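Local coordinates for protein aprataxin and PNK-like factor (Homo sapiens, PDB 5W7W) that acts as a histone chaperone in DNA strand-break repair, its FHA domain, the part described here, mediating interaction with XRCC1 and XRCC4, at residues C65-S70 with L76-N81. Sequence-based numbering, arbitrary orientation.
Sequences CFYQSS and LPLKPN
Tyr67 and Leu76 form an antiparallel hydrogen-bonded pair, Tyr67 N to Leu76 O and Leu76 N to Tyr67 O both 2.9 Å, and a third, nearly straight bond runs 2.8 Å from Leu78 N to Cys65 O. A water closes the other half of the Cys65-Leu78 pair, accepting from Cys65 N and donating to Leu78 O. Between the Tyr67-Leu76 and Cys65-Leu78 pairs, Phe66 sits opposite Pro77, a non-hydrogen-bonded pair, and on their shared face the Phe66 ring and the proline ring meet at a slant, CE2 3.8 Å from Pro77 CB. Tyr67 and Leu76 point to the other face, where Leu78, just past the strand, sets CD2 3.6 Å from Tyr67 CB and brings CD1 to 4.2 Å from Cys65 CB. Tyr67 carries its ring away from 76-81, since chi1 of 174° sets CG trans to the amide nitrogen, and its hydroxyl is hydrogen-bonded to Asp90. Shortening Leu78 to an alanine removes CD1 and CD2, and would probably leave a gap between Tyr67 CB, Cys65 CB and strand 54-59. Strands 66-68 and 76-77 make a hairpin at one margin of the larger sheet of this FHA beta sandwich: 76-77 is the edge strand on that side, 66-68 pairs on its other side with 91-93, and Leu78 packs against strand 54-59 of the second sheet.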
ATOM      1  N   CYS A  65       6.117  -4.662  -5.790  1.00  9.49           N
ATOM      2  CA  CYS A  65       5.677  -3.429  -5.159  1.00  9.01           C
ATOM      3  C   CYS A  65       6.867  -2.502  -5.005  1.00  9.04           C
ATOM      4  O   CYS A  65       8.015  -2.949  -5.026  1.00  9.75           O
ATOM      5  CB  CYS A  65       5.119  -3.697  -3.772  1.00  9.25           C
ATOM      6  SG  CYS A  65       3.640  -4.713  -3.727  1.00 12.49           S
ATOM      7  N   PHE A  66       6.586  -1.216  -4.806  1.00  8.68           N
ATOM      8  CA  PHE A  66       7.624  -0.205  -4.690  1.00  8.79           C
ATOM      9  C   PHE A  66       7.411   0.592  -3.418  1.00  9.32           C
ATOM     10  O   PHE A  66       6.288   0.730  -2.936  1.00  8.92           O
ATOM     11  CB  PHE A  66       7.633   0.726  -5.910  1.00 10.20           C
ATOM     12  CG  PHE A  66       7.751  -0.013  -7.223  1.00  9.59           C
ATOM     13  CD1 PHE A  66       6.667  -0.651  -7.758  1.00  9.99           C
ATOM     14  CD2 PHE A  66       8.961  -0.098  -7.895  1.00 10.84           C
ATOM     15  CE1 PHE A  66       6.761  -1.370  -8.935  1.00 11.05           C
ATOM     16  CE2 PHE A  66       9.059  -0.808  -9.067  1.00 12.93           C
ATOM     17  CZ  PHE A  66       7.949  -1.449  -9.583  1.00 13.46           C
ATOM     18  N   TYR A  67       8.499   1.153  -2.909  1.00  9.14           N
ATOM     19  CA  TYR A  67       8.528   1.865  -1.645  1.00  9.48           C
ATOM     20  C   TYR A  67       9.334   3.145  -1.785  1.00 10.19           C
ATOM     21  O   TYR A  67      10.408   3.148  -2.385  1.00 11.41           O
ATOM     22  CB  TYR A  67       9.226   1.006  -0.597  1.00  9.45           C
ATOM     23  CG  TYR A  67       9.459   1.687   0.743  1.00 11.82           C
ATOM     24  CD1 TYR A  67       8.404   2.044   1.569  1.00 10.79           C
ATOM     25  CD2 TYR A  67      10.743   1.960   1.182  1.00 14.10           C
ATOM     26  CE1 TYR A  67       8.616   2.670   2.778  1.00 12.45           C
ATOM     27  CE2 TYR A  67      10.964   2.583   2.408  1.00 15.47           C
ATOM     28  CZ  TYR A  67       9.888   2.924   3.197  1.00 12.97           C
ATOM     29  OH  TYR A  67      10.127   3.538   4.412  1.00 13.73           O
ATOM     30  N   GLN A  68       8.845   4.218  -1.171  1.00  9.32           N
ATOM     31  CA  GLN A  68       9.554   5.492  -1.099  1.00  9.82           C
ATOM     32  C   GLN A  68       9.448   6.021   0.324  1.00 10.28           C
ATOM     33  O   GLN A  68       8.371   6.395   0.773  1.00 10.40           O
ATOM     34  CB  GLN A  68       8.965   6.488  -2.086  1.00 10.23           C
ATOM     35  CG  GLN A  68       9.654   7.848  -2.058  1.00 11.41           C
ATOM     36  CD  GLN A  68       9.023   8.832  -3.025  1.00 14.85           C
ATOM     37  OE1 GLN A  68       8.315   8.450  -3.954  1.00 16.27           O
ATOM     38  NE2 GLN A  68       9.263  10.111  -2.805  1.00 17.64           N
ATOM     39  N   SER A  69      10.562   6.068   1.040  1.00 11.02           N
ATOM     40  CA  SER A  69      10.575   6.680   2.357  1.00 12.75           C
ATOM     41  C   SER A  69      10.223   8.159   2.255  1.00 11.17           C
ATOM     42  O   SER A  69      10.510   8.826   1.257  1.00 13.22           O
ATOM     43  CB  SER A  69      11.977   6.509   2.955  1.00 17.33           C
ATOM     44  OG  SER A  69      11.958   6.625   4.369  1.00 22.58           O
ATOM     45  N   SER A  70       9.607   8.679   3.317  1.00 12.07           N
ATOM     46  CA  SER A  70       9.034  10.022   3.269  1.00 13.40           C
ATOM     47  C   SER A  70      10.053  11.098   2.895  1.00 16.77           C
ATOM     48  O   SER A  70       9.702  12.062   2.214  1.00 18.12           O
ATOM     49  CB  SER A  70       8.344  10.367   4.591  1.00 16.21           C
ATOM     50  OG  SER A  70       9.273  10.456   5.648  1.00 19.29           O
ATOM     51  N   LEU A  76      11.445   2.581  -4.988  1.00 11.82           N
ATOM     52  CA  LEU A  76      12.392   1.471  -5.134  1.00 14.17           C
ATOM     53  C   LEU A  76      11.620   0.166  -5.105  1.00 11.02           C
ATOM     54  O   LEU A  76      10.764  -0.003  -4.231  1.00 10.96           O
ATOM     55  CB  LEU A  76      13.380   1.405  -3.949  1.00 18.71           C
ATOM     56  CG  LEU A  76      14.119   2.653  -3.474  1.00 17.94           C
ATOM     57  CD1 LEU A  76      15.066   2.340  -2.316  1.00 20.30           C
ATOM     58  CD2 LEU A  76      14.878   3.268  -4.628  1.00 17.58           C
ATOM     59  N   PRO A  77      11.908  -0.806  -5.970  1.00  9.05           N
ATOM     60  CA  PRO A  77      11.194  -2.082  -5.868  1.00  9.20           C
ATOM     61  C   PRO A  77      11.594  -2.830  -4.606  1.00  9.95           C
ATOM     62  O   PRO A  77      12.781  -2.933  -4.275  1.00 12.82           O
ATOM     63  CB  PRO A  77      11.618  -2.832  -7.141  1.00 10.57           C
ATOM     64  CG  PRO A  77      12.981  -2.272  -7.464  1.00  9.87           C
ATOM     65  CD  PRO A  77      12.860  -0.792  -7.099  1.00 11.51           C
ATOM     66  N   LEU A  78      10.602  -3.364  -3.913  1.00  9.83           N
ATOM     67  CA  LEU A  78      10.806  -4.106  -2.679  1.00 10.10           C
ATOM     68  C   LEU A  78      11.222  -5.550  -2.936  1.00 10.21           C
ATOM     69  O   LEU A  78      10.789  -6.189  -3.891  1.00 10.52           O
ATOM     70  CB  LEU A  78       9.510  -4.122  -1.873  1.00 11.27           C
ATOM     71  CG  LEU A  78       9.163  -2.797  -1.214  1.00 10.37           C
ATOM     72  CD1 LEU A  78       7.772  -2.917  -0.629  1.00 12.37           C
ATOM     73  CD2 LEU A  78      10.174  -2.447  -0.132  1.00 11.48           C
ATOM     74  N   LYS A  79      12.023  -6.083  -2.023  1.00 10.21           N
ATOM     75  CA  LYS A  79      12.377  -7.496  -2.081  1.00 12.10           C
ATOM     76  C   LYS A  79      11.096  -8.341  -1.938  1.00 10.95           C
ATOM     77  O   LYS A  79      10.275  -8.073  -1.049  1.00 11.18           O
ATOM     78  CB  LYS A  79      13.376  -7.818  -0.961  1.00 14.61           C
ATOM     79  CG  LYS A  79      14.100  -9.152  -1.135  1.00 17.44           C
ATOM     80  CD  LYS A  79      15.297  -9.252  -0.173  1.00 18.90           C
ATOM     81  CE  LYS A  79      16.084 -10.535  -0.394  1.00 28.37           C
ATOM     82  NZ  LYS A  79      17.219 -10.627   0.564  1.00 30.14           N
ATOM     83  N   PRO A  80      10.880  -9.341  -2.789  0.60 10.20           N
ATOM     84  CA  PRO A  80       9.593 -10.049  -2.767  0.60  9.48           C
ATOM     85  C   PRO A  80       9.362 -10.889  -1.516  0.60 10.17           C
ATOM     86  O   PRO A  80      10.277 -11.495  -0.949  0.60  9.30           O
ATOM     87  CB  PRO A  80       9.652 -10.932  -4.023  0.60 11.50           C
ATOM     88  CG  PRO A  80      10.593 -10.228  -4.919  0.60 11.82           C
ATOM     89  CD  PRO A  80      11.641  -9.654  -4.014  0.60  9.85           C
ATOM     90  N   ASN A  81       8.101 -10.941  -1.101  1.00  8.85           N
ATOM     91  CA  ASN A  81       7.611 -11.881  -0.098  1.00  9.04           C
ATOM     92  C   ASN A  81       8.193 -11.666   1.283  1.00  9.19           C
ATOM     93  O   ASN A  81       8.192 -12.598   2.108  1.00 10.15           O
ATOM     94  CB  ASN A  81       7.801 -13.342  -0.528  1.00  9.39           C
ATOM     95  CG  ASN A  81       6.789 -14.248   0.117  1.00  9.42           C
ATOM     96  OD1 ASN A  81       5.612 -13.904   0.187  1.00 10.28           O
ATOM     97  ND2 ASN A  81       7.240 -15.398   0.632  1.00 10.34           N
TER
HETATM   98  O   HOH W   1       8.087  -6.400  -4.591  1.00 10.41           O